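Local structure of glycosyl hydrolase (Streptomyces cattleya, 7LR8) at residues 28-31 with 32-35; 119-122 with 123-126; 155-159 with 160-164; 249-252 with 253-256. The protein probably hydrolyses the Man-beta-1,4-GlcNAc linkage during N-glycan breakdown, as a glycoside hydrolase of family GH5 subfamily 18. The protein carries 1 engineered substitution. All blocks are in the same frame, centred on the assembly; numbering follows the deposited sequence.

In the fold
Four short contacts, each between neighbouring residues, illustrate how a (beta/alpha)8 barrel fixes the ends and turns of its connections. None nests in or crosses another; they follow in series along the chain. Contact 1 (28-35) closes the turn between strand 15-19 and helix 35-46. Contact 2 (119-126) starts helix 122-139, and contact 3 (155-164) folds the loop from strand 145-152 toward helix 170-187. These two touch, Phe119 packing on Phe157 and Ser158. Contact 4 (249-256) joins the last part of helix 240-253 to residues ahead of strand 264-269, its centre about 37 Å from that of contact 1, on the opposite side of the chain's centre. Contacts 1 and 3 both meet the second subunit.

Contact 1: 28-31 with 32-35; sequences HHWL and DFDL
An aromatic cluster of His29, Trp30 and Phe33 is built on the 3-10 turn at residues 28-31. The CE1 corner of the Phe33 ring is where the three meet: Phe33 CE1 lies 3.8 Å from Trp30 CZ3 and equally close to His29 CE1. Phe33 and the six-membered ring of Trp30 have almost parallel planes, 4° apart, but are slid so far that they barely overlap. His29 is turned 45° to Phe33 and reaches that ring at its edge, while its own NE2 sits over one face of the Trp30 ring. A chi1 of 79° sets His29 CG between the backbone N and the carbonyl carbon, and so brings the imidazole beside Phe33.

This turn belongs to the connection from strand 15-19 to helix 35-46 of the barrel, and Asp34 is the N-cap of that helix. Asp32 N donates to His29 O at 3.0 Å, coming from well above the carbonyl plane. A water spans His29 ND1 (2.9 Å) and Asp34 N (3.1 Å), tying the imidazole to the backbone at the cap. Trp30 NE1 is bonded to Phe56 O, and the Asp32 carboxylate forms a salt bridge through OD2 with Arg70 of the second subunit.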
loop_
_atom_site.group_PDB
_atom_site.type_symbol
_atom_site.label_atom_id
_atom_site.label_comp_id
_atom_site.label_asym_id
_atom_site.label_seq_id
_atom_site.Cartn_x
_atom_site.Cartn_y
_atom_site.Cartn_z
ATOM N N HIS B 28 -11.473 -5.452 -1.345
ATOM C CA HIS B 28 -11.635 -4.060 -0.954
ATOM C C HIS B 28 -12.951 -3.812 -0.229
ATOM O O HIS B 28 -13.214 -2.666 0.161
ATOM C CB HIS B 28 -11.531 -3.143 -2.174
ATOM C CG HIS B 28 -10.332 -3.406 -3.037
ATOM N ND1 HIS B 28 -9.038 -3.297 -2.572
ATOM C CD2 HIS B 28 -10.233 -3.751 -4.346
ATOM C CE1 HIS B 28 -8.195 -3.577 -3.550
ATOM N NE2 HIS B 28 -8.893 -3.854 -4.638
ATOM N N HIS B 29 -13.777 -4.846 -0.014
ATOM C CA HIS B 29 -15.039 -4.621 0.679
ATOM C C HIS B 29 -14.834 -4.166 2.126
ATOM O O HIS B 29 -15.751 -3.584 2.712
ATOM C CB HIS B 29 -15.914 -5.878 0.630
ATOM C CG HIS B 29 -15.524 -6.937 1.613
ATOM N ND1 HIS B 29 -16.447 -7.558 2.426
ATOM C CD2 HIS B 29 -14.327 -7.499 1.901
ATOM C CE1 HIS B 29 -15.830 -8.446 3.187
ATOM N NE2 HIS B 29 -14.545 -8.434 2.885
ATOM N N TRP B 30 -13.650 -4.372 2.706
ATOM C CA TRP B 30 -13.414 -3.824 4.041
ATOM C C TRP B 30 -13.530 -2.306 4.072
ATOM O O TRP B 30 -13.780 -1.737 5.145
ATOM C CB TRP B 30 -12.045 -4.237 4.558
ATOM C CG TRP B 30 -11.837 -5.712 4.629
ATOM C CD1 TRP B 30 -10.988 -6.449 3.856
ATOM C CD2 TRP B 30 -12.487 -6.644 5.519
ATOM N NE1 TRP B 30 -11.059 -7.774 4.209
ATOM C CE2 TRP B 30 -11.972 -7.924 5.224
ATOM C CE3 TRP B 30 -13.437 -6.517 6.541
ATOM C CZ2 TRP B 30 -12.380 -9.076 5.907
ATOM C CZ3 TRP B 30 -13.855 -7.677 7.220
ATOM C CH2 TRP B 30 -13.320 -8.934 6.896
ATOM N N LEU B 31 -13.354 -1.640 2.923
ATOM C CA LEU B 31 -13.484 -0.190 2.849
ATOM C C LEU B 31 -14.924 0.270 2.699
ATOM O O LEU B 31 -15.195 1.466 2.872
ATOM C CB LEU B 31 -12.651 0.358 1.683
ATOM C CG LEU B 31 -11.161 0.013 1.701
ATOM C CD1 LEU B 31 -10.505 0.487 0.397
ATOM C CD2 LEU B 31 -10.455 0.640 2.898
ATOM N N ASP B 32 -15.841 -0.634 2.371
ATOM C CA ASP B 32 -17.248 -0.333 2.145
ATOM C C ASP B 32 -18.033 -1.534 2.654
ATOM O O ASP B 32 -18.748 -2.223 1.907
ATOM C CB ASP B 32 -17.530 -0.052 0.671
ATOM C CG ASP B 32 -16.818 1.194 0.171
ATOM O OD1 ASP B 32 -17.230 2.317 0.551
ATOM O OD2 ASP B 32 -15.834 1.039 -0.580
ATOM N N PHE B 33 -17.867 -1.811 3.943
ATOM C CA PHE B 33 -18.321 -3.082 4.485
ATOM C C PHE B 33 -19.842 -3.117 4.533
ATOM O O PHE B 33 -20.477 -2.271 5.178
ATOM C CB PHE B 33 -17.718 -3.320 5.864
ATOM C CG PHE B 33 -17.958 -4.708 6.384
ATOM C CD1 PHE B 33 -17.228 -5.782 5.895
ATOM C CD2 PHE B 33 -18.944 -4.944 7.340
ATOM C CE1 PHE B 33 -17.462 -7.073 6.365
ATOM C CE2 PHE B 33 -19.178 -6.227 7.808
ATOM C CZ PHE B 33 -18.429 -7.292 7.319
ATOM N N ASP B 34 -20.415 -4.090 3.835
ATOM C CA ASP B 34 -21.855 -4.247 3.660
ATOM C C ASP B 34 -22.178 -5.655 4.138
ATOM O O ASP B 34 -21.945 -6.624 3.407
ATOM C CB ASP B 34 -22.250 -4.033 2.194
ATOM C CG ASP B 34 -23.758 -4.091 1.963
ATOM O OD1 ASP B 34 -24.470 -4.812 2.690
ATOM O OD2 ASP B 34 -24.235 -3.415 1.029
ATOM N N LEU B 35 -22.715 -5.766 5.359
ATOM C CA LEU B 35 -23.002 -7.084 5.920
ATOM C C LEU B 35 -24.105 -7.810 5.155
ATOM O O LEU B 35 -24.065 -9.040 5.039
ATOM C CB LEU B 35 -23.367 -6.948 7.399
ATOM C CG LEU B 35 -23.506 -8.226 8.232
ATOM C CD1 LEU B 35 -22.242 -9.080 8.152
ATOM C CD2 LEU B 35 -23.828 -7.866 9.689
HETATM O O HOH W 1 -14.519 -0.755 -1.583
HETATM O O HOH W 2 -19.087 -6.452 2.295
#

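Contact 2: 119-122 with 123-126; sequences FTDP and DVVS. With AE3 (2-(2-ethoxyethoxy)ethanol), chain F.
Asp121 and the first turn of helix 122-139 meet chiefly through capping bonds. The carboxylate oxygen Asp121 OD2 accepts from Val124 N at 2.9 Å, a fairly straight bond (163°) made with the anti lone pair, the one facing away from OD1. Asp123 N lies equally close to Asp121 OD2, but its N-H points poorly at the oxygen, and this second bond is weak. With CG anti to the backbone N (chi1 -180°), Asp121 swings its carboxylate over the helix start as the N-cap.

Backbone bonds continue the turn. Val125 N donates to Asp121 O at 2.9 Å, and Ser126 N donates to Pro122 O at 3.1 Å.

Van der Waals packing comes mainly from the two valines, whose methyls rest on oxygens. Val124 CG2 lies against Asp121 OD2 (3.6 Å), while Val125 turns CG2 onto the carbonyl oxygens of Asp121 and Phe119. The other branch, Val125 CG1, reaches O4 of the bound 2-(2-ethoxyethoxy)ethanol at 3.6 Å. That molecule also runs past Thr120 O, its C5 being 3.3 Å from this oxygen, and past Pro122, and it is hydrogen-bonded to Arg179. Phe119 meets Trp176 of helix 170-187 edge to face.

As for charge, Asp123 OD2 stands 4.6 Å from Asp121 OD2. The two like charges would disfavour each other, whereas the amides at the helix N terminus probably stabilise the negative charge of the Asp121 cap.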
loop_
_atom_site.group_PDB
_atom_site.type_symbol
_atom_site.label_atom_id
_atom_site.label_comp_id
_atom_site.label_asym_id
_atom_site.label_seq_id
_atom_site.Cartn_x
_atom_site.Cartn_y
_atom_site.Cartn_z
ATOM N N PHE B 119 10.148 -10.621 7.571
ATOM C CA PHE B 119 10.411 -11.833 8.325
ATOM C C PHE B 119 11.422 -11.662 9.450
ATOM O O PHE B 119 11.451 -12.507 10.352
ATOM C CB PHE B 119 10.906 -12.928 7.388
ATOM C CG PHE B 119 9.985 -13.189 6.233
ATOM C CD1 PHE B 119 8.802 -13.874 6.427
ATOM C CD2 PHE B 119 10.294 -12.725 4.957
ATOM C CE1 PHE B 119 7.942 -14.116 5.368
ATOM C CE2 PHE B 119 9.441 -12.972 3.881
ATOM C CZ PHE B 119 8.261 -13.663 4.097
ATOM N N THR B 120 12.244 -10.607 9.432
ATOM C CA THR B 120 13.323 -10.448 10.408
ATOM C C THR B 120 13.336 -9.125 11.165
ATOM O O THR B 120 14.038 -9.038 12.189
ATOM C CB THR B 120 14.703 -10.611 9.745
ATOM O OG1 THR B 120 14.934 -9.530 8.826
ATOM C CG2 THR B 120 14.806 -11.962 9.019
ATOM N N ASP B 121 12.647 -8.084 10.701
ATOM C CA ASP B 121 12.752 -6.805 11.400
ATOM C C ASP B 121 12.084 -6.904 12.764
ATOM O O ASP B 121 10.912 -7.263 12.842
ATOM C CB ASP B 121 12.111 -5.669 10.620
ATOM C CG ASP B 121 12.237 -4.351 11.354
ATOM O OD1 ASP B 121 13.295 -3.688 11.188
ATOM O OD2 ASP B 121 11.317 -3.996 12.133
ATOM N N PRO B 122 12.775 -6.545 13.855
ATOM C CA PRO B 122 12.172 -6.747 15.185
ATOM C C PRO B 122 10.845 -6.034 15.364
ATOM O O PRO B 122 9.936 -6.580 15.998
ATOM C CB PRO B 122 13.241 -6.196 16.146
ATOM C CG PRO B 122 14.510 -6.189 15.356
ATOM C CD PRO B 122 14.118 -5.947 13.925
ATOM N N ASP B 123 10.711 -4.815 14.848
ATOM C CA ASP B 123 9.488 -4.059 15.087
ATOM C C ASP B 123 8.353 -4.504 14.165
ATOM O O ASP B 123 7.203 -4.593 14.609
ATOM C CB ASP B 123 9.762 -2.560 14.950
ATOM C CG ASP B 123 10.688 -2.042 16.051
ATOM O OD1 ASP B 123 10.538 -2.500 17.207
ATOM O OD2 ASP B 123 11.565 -1.197 15.760
ATOM N N VAL B 124 8.651 -4.826 12.904
ATOM C CA VAL B 124 7.605 -5.335 12.014
ATOM C C VAL B 124 7.087 -6.669 12.520
ATOM O O VAL B 124 5.874 -6.920 12.520
ATOM C CB VAL B 124 8.128 -5.458 10.576
ATOM C CG1 VAL B 124 7.097 -6.249 9.691
ATOM C CG2 VAL B 124 8.404 -4.077 10.009
ATOM N N VAL B 125 7.996 -7.536 12.965
ATOM C CA VAL B 125 7.616 -8.866 13.428
ATOM C C VAL B 125 6.807 -8.771 14.711
ATOM O O VAL B 125 5.825 -9.493 14.894
ATOM C CB VAL B 125 8.863 -9.752 13.593
ATOM C CG1 VAL B 125 8.517 -11.042 14.346
ATOM C CG2 VAL B 125 9.432 -10.092 12.235
ATOM N N SER B 126 7.179 -7.862 15.611
ATOM C CA SER B 126 6.361 -7.677 16.800
ATOM C C SER B 126 4.988 -7.144 16.413
ATOM O O SER B 126 3.970 -7.522 17.008
ATOM C CB SER B 126 7.082 -6.739 17.780
ATOM O OG SER B 126 6.168 -5.998 18.573
HETATM C C1 AE3 F . 13.799 -11.991 20.029
HETATM C C2 AE3 F . 14.703 -11.158 19.125
HETATM O O2 AE3 F . 13.964 -10.128 18.536
HETATM C C3 AE3 F . 14.263 -9.937 17.185
HETATM C C4 AE3 F . 13.061 -10.360 16.345
HETATM O O3 AE3 F . 13.489 -10.791 15.084
HETATM C C5 AE3 F . 12.448 -11.123 14.208
HETATM C C6 AE3 F . 12.267 -12.640 14.161
HETATM O O4 AE3 F . 11.373 -13.041 15.163
#

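Contact 3: 155-159 with 160-164; sequences NQFSG and HPHPD
The loop that leaves strand 145-152 of the barrel on its way to helix 170-187 begins with a 3-10 turn and folds back so that His162 packs on Gln156 and Phe157. Gln156 brings its amide to one corner of the imidazole, with Gln156 NE2 3.6 Å from His162 CD2 and the amide and ring planes 73° apart. A bend at chi2 (99°) also lays Gln156 NE2 over the centre of the Phe157 ring, 3.1 Å above its plane, and the same nitrogen makes a weak hydrogen bond to Asp104 OD1. Phe157 in turn meets the imidazole obliquely, Phe157 CD1 being 3.8 Å from His162 NE2.

A second turn, a type VI beta-turn with a cis peptide before Pro161, is closed by His162 N donating to Gly159 O at 3.0 Å. On the far side of the imidazole, His162 ND1 accepts from Asp164 N at 2.9 Å, so that the ring is bonded at both nitrogens: His162 NE2 is hydrogen-bonded to Asp104. Near the start of the loop, Asn155 O accepts from both Ser158 N and Ser158 OG, the hydroxyl bond (2.8 Å) lying in the carbonyl plane.

Close to the glycan pocket, the side chain of Gln156 lies about 3 Å, between nearest atoms, from that of His99, which binds N-acetylglucosamine. Gln156 OE1 accepts from Trp113 NE1 of the second subunit, whose indole also meets the His162 ring.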
loop_
_atom_site.group_PDB
_atom_site.type_symbol
_atom_site.label_atom_id
_atom_site.label_comp_id
_atom_site.label_asym_id
_atom_site.label_seq_id
_atom_site.Cartn_x
_atom_site.Cartn_y
_atom_site.Cartn_z
ATOM N N ASN B 155 5.190 -16.838 1.798
ATOM C CA ASN B 155 6.491 -17.215 1.251
ATOM C C ASN B 155 6.780 -16.567 -0.096
ATOM O O ASN B 155 7.946 -16.529 -0.502
ATOM C CB ASN B 155 6.620 -18.746 1.120
ATOM C CG ASN B 155 5.640 -19.375 0.108
ATOM O OD1 ASN B 155 4.453 -19.042 0.057
ATOM N ND2 ASN B 155 6.148 -20.309 -0.677
ATOM N N GLN B 156 5.762 -16.076 -0.814
ATOM C CA GLN B 156 6.062 -15.463 -2.107
ATOM C C GLN B 156 6.824 -14.146 -1.970
ATOM O O GLN B 156 7.362 -13.666 -2.967
ATOM C CB GLN B 156 4.776 -15.258 -2.926
ATOM C CG GLN B 156 3.865 -14.137 -2.419
ATOM C CD GLN B 156 4.020 -12.840 -3.184
ATOM O OE1 GLN B 156 4.099 -12.828 -4.407
ATOM N NE2 GLN B 156 4.059 -11.730 -2.452
ATOM N N PHE B 157 6.915 -13.573 -0.767
ATOM C CA PHE B 157 7.736 -12.386 -0.567
ATOM C C PHE B 157 9.207 -12.710 -0.346
ATOM O O PHE B 157 10.016 -11.776 -0.257
ATOM C CB PHE B 157 7.228 -11.577 0.635
ATOM C CG PHE B 157 5.911 -10.888 0.392
ATOM C CD1 PHE B 157 5.863 -9.690 -0.320
ATOM C CD2 PHE B 157 4.724 -11.423 0.901
ATOM C CE1 PHE B 157 4.656 -9.044 -0.536
ATOM C CE2 PHE B 157 3.512 -10.791 0.679
ATOM C CZ PHE B 157 3.481 -9.592 -0.038
ATOM N N SER B 158 9.573 -13.992 -0.243
ATOM C CA SER B 158 10.837 -14.375 0.373
ATOM C C SER B 158 11.959 -14.635 -0.621
ATOM O O SER B 158 13.111 -14.804 -0.196
ATOM C CB SER B 158 10.640 -15.609 1.279
ATOM O OG SER B 158 10.499 -16.814 0.545
ATOM N N GLY B 159 11.674 -14.637 -1.917
ATOM C CA GLY B 159 12.730 -14.859 -2.887
ATOM C C GLY B 159 12.195 -14.859 -4.302
ATOM O O GLY B 159 11.044 -14.492 -4.559
ATOM N N HIS B 160 13.070 -15.258 -5.218
ATOM C CA HIS B 160 12.706 -15.400 -6.623
ATOM C C HIS B 160 11.426 -16.231 -6.760
ATOM O O HIS B 160 11.242 -17.218 -6.028
ATOM C CB HIS B 160 13.858 -16.064 -7.383
ATOM C CG HIS B 160 13.570 -16.319 -8.831
ATOM N ND1 HIS B 160 12.922 -17.453 -9.276
ATOM C CD2 HIS B 160 13.844 -15.585 -9.936
ATOM C CE1 HIS B 160 12.808 -17.405 -10.592
ATOM N NE2 HIS B 160 13.357 -16.281 -11.017
ATOM N N PRO B 161 10.522 -15.887 -7.698
ATOM C CA PRO B 161 10.609 -14.813 -8.696
ATOM C C PRO B 161 10.028 -13.446 -8.280
ATOM O O PRO B 161 9.819 -12.611 -9.174
ATOM C CB PRO B 161 9.808 -15.392 -9.870
ATOM C CG PRO B 161 8.749 -16.177 -9.202
ATOM C CD PRO B 161 9.376 -16.774 -7.967
ATOM N N HIS B 162 9.791 -13.209 -6.987
ATOM C CA HIS B 162 9.298 -11.902 -6.573
ATOM C C HIS B 162 10.246 -10.804 -7.062
ATOM O O HIS B 162 11.469 -10.966 -7.007
ATOM C CB HIS B 162 9.152 -11.809 -5.055
ATOM C CG HIS B 162 8.296 -10.660 -4.612
ATOM N ND1 HIS B 162 8.775 -9.370 -4.502
ATOM C CD2 HIS B 162 6.979 -10.598 -4.307
ATOM C CE1 HIS B 162 7.795 -8.569 -4.122
ATOM N NE2 HIS B 162 6.692 -9.291 -3.997
ATOM N N PRO B 163 9.714 -9.679 -7.545
ATOM C CA PRO B 163 10.585 -8.622 -8.086
ATOM C C PRO B 163 11.376 -7.865 -7.031
ATOM O O PRO B 163 12.339 -7.173 -7.390
ATOM C CB PRO B 163 9.601 -7.688 -8.800
ATOM C CG PRO B 163 8.286 -7.941 -8.152
ATOM C CD PRO B 163 8.285 -9.396 -7.763
ATOM N N ASP B 164 11.009 -7.958 -5.750
ATOM C CA ASP B 164 11.670 -7.161 -4.722
ATOM C C ASP B 164 11.544 -7.886 -3.388
ATOM O O ASP B 164 10.884 -7.386 -2.467
ATOM C CB ASP B 164 11.048 -5.763 -4.671
ATOM C CG ASP B 164 11.788 -4.811 -3.725
ATOM O OD1 ASP B 164 12.937 -5.088 -3.310
ATOM O OD2 ASP B 164 11.190 -3.769 -3.407
#

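Contact 4: 249-252 with 253-256; sequences LVEL and AKAW
Lys254 NZ is gripped by three partners near the C-terminal part of helix 240-253: the carboxylate of Glu251, a water and the carbonyl oxygen of Pro296. The salt bridge from Lys254 NZ to Glu251 OE2 is 2.8 Å long and arrives on the syn side, 24° out of the carboxylate plane. The same water accepts from Lys254 NZ and donates to Glu251 OE1 (2.8 Å), closing a small ring of polar contacts. Glu251 is bent at chi2 (-56°), whereas the lysine is extended beyond CG, and the two chains run side by side in the same direction. On the way, Lys254 CG passes 3.4 Å from Val250 O.

Around them the backbone keeps its helical bonding and then tightens. Ala253 N donates to Leu249 O at 2.9 Å, four residues back, but Ala255 N reaches only three back, to Leu252 O at 3.0 Å. Trp256 sets the rim of its indole against this carbonyl, Trp256 CZ3 lying 3.3 Å from Leu252 O near the ring plane, while Leu252 CD1 touches the same carbon at 3.7 Å.

Further out, Glu251 OE1 is bonded to Thr397 and Trp256 packs on Leu400, both in strand 397-400 of the C-terminal sheet. With Glu251 buried, the positive charge of Lys254 probably offsets the negative charge of the carboxylate and favours its ionised form.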
loop_
_atom_site.group_PDB
_atom_site.type_symbol
_atom_site.label_atom_id
_atom_site.label_comp_id
_atom_site.label_asym_id
_atom_site.label_seq_id
_atom_site.Cartn_x
_atom_site.Cartn_y
_atom_site.Cartn_z
ATOM N N LEU B 249 -0.018 -33.254 -4.547
ATOM C CA LEU B 249 0.507 -32.395 -3.490
ATOM C C LEU B 249 0.127 -32.940 -2.120
ATOM O O LEU B 249 0.922 -32.875 -1.172
ATOM C CB LEU B 249 0.005 -30.961 -3.660
ATOM C CG LEU B 249 0.674 -30.081 -4.712
ATOM C CD1 LEU B 249 0.098 -28.676 -4.612
ATOM C CD2 LEU B 249 2.193 -30.067 -4.544
ATOM N N VAL B 250 -1.083 -33.495 -2.004
ATOM C CA VAL B 250 -1.528 -34.079 -0.741
ATOM C C VAL B 250 -0.593 -35.205 -0.323
ATOM O O VAL B 250 -0.097 -35.235 0.809
ATOM C CB VAL B 250 -2.985 -34.569 -0.863
ATOM C CG1 VAL B 250 -3.363 -35.512 0.295
ATOM C CG2 VAL B 250 -3.946 -33.386 -0.942
ATOM N N GLU B 251 -0.334 -36.148 -1.234
ATOM C CA GLU B 251 0.485 -37.299 -0.873
ATOM C C GLU B 251 1.959 -36.924 -0.759
ATOM O O GLU B 251 2.690 -37.533 0.029
ATOM C CB GLU B 251 0.287 -38.431 -1.884
ATOM C CG GLU B 251 -1.111 -39.021 -1.842
ATOM C CD GLU B 251 -1.477 -39.514 -0.460
ATOM O OE1 GLU B 251 -0.661 -40.253 0.135
ATOM O OE2 GLU B 251 -2.581 -39.167 0.027
ATOM N N LEU B 252 2.410 -35.937 -1.538
ATOM C CA LEU B 252 3.791 -35.484 -1.429
ATOM C C LEU B 252 4.049 -34.861 -0.067
ATOM O O LEU B 252 5.076 -35.134 0.567
ATOM C CB LEU B 252 4.099 -34.474 -2.537
ATOM C CG LEU B 252 5.494 -33.842 -2.549
ATOM C CD1 LEU B 252 6.544 -34.914 -2.777
ATOM C CD2 LEU B 252 5.588 -32.767 -3.621
ATOM N N ALA B 253 3.118 -34.022 0.395
ATOM C CA ALA B 253 3.309 -33.297 1.647
ATOM C C ALA B 253 3.457 -34.250 2.827
ATOM O O ALA B 253 4.133 -33.926 3.812
ATOM C CB ALA B 253 2.139 -32.337 1.869
ATOM N N LYS B 254 2.861 -35.437 2.730
ATOM C CA LYS B 254 2.946 -36.425 3.792
ATOM C C LYS B 254 4.367 -36.925 4.029
ATOM O O LYS B 254 4.666 -37.382 5.139
ATOM C CB LYS B 254 2.028 -37.607 3.472
ATOM C CG LYS B 254 0.545 -37.249 3.520
ATOM C CD LYS B 254 -0.342 -38.416 3.137
ATOM C CE LYS B 254 -1.809 -38.018 3.256
ATOM N NZ LYS B 254 -2.705 -39.106 2.820
ATOM N N ALA B 255 5.249 -36.864 3.024
ATOM C CA ALA B 255 6.580 -37.441 3.202
ATOM C C ALA B 255 7.338 -36.789 4.350
ATOM O O ALA B 255 8.148 -37.454 5.007
ATOM C CB ALA B 255 7.390 -37.331 1.911
ATOM N N TRP B 256 7.089 -35.506 4.609
ATOM C CA TRP B 256 7.846 -34.732 5.586
ATOM C C TRP B 256 7.186 -34.668 6.957
ATOM O O TRP B 256 7.759 -34.075 7.876
ATOM C CB TRP B 256 8.079 -33.302 5.072
ATOM C CG TRP B 256 9.136 -33.205 4.011
ATOM C CD1 TRP B 256 10.469 -32.976 4.196
ATOM C CD2 TRP B 256 8.943 -33.340 2.597
ATOM N NE1 TRP B 256 11.120 -32.962 2.985
ATOM C CE2 TRP B 256 10.204 -33.193 1.987
ATOM C CE3 TRP B 256 7.824 -33.584 1.787
ATOM C CZ2 TRP B 256 10.380 -33.261 0.604
ATOM C CZ3 TRP B 256 8.000 -33.655 0.413
ATOM C CH2 TRP B 256 9.268 -33.492 -0.164
HETATM O O HOH W 3 -1.389 -41.840 2.331
#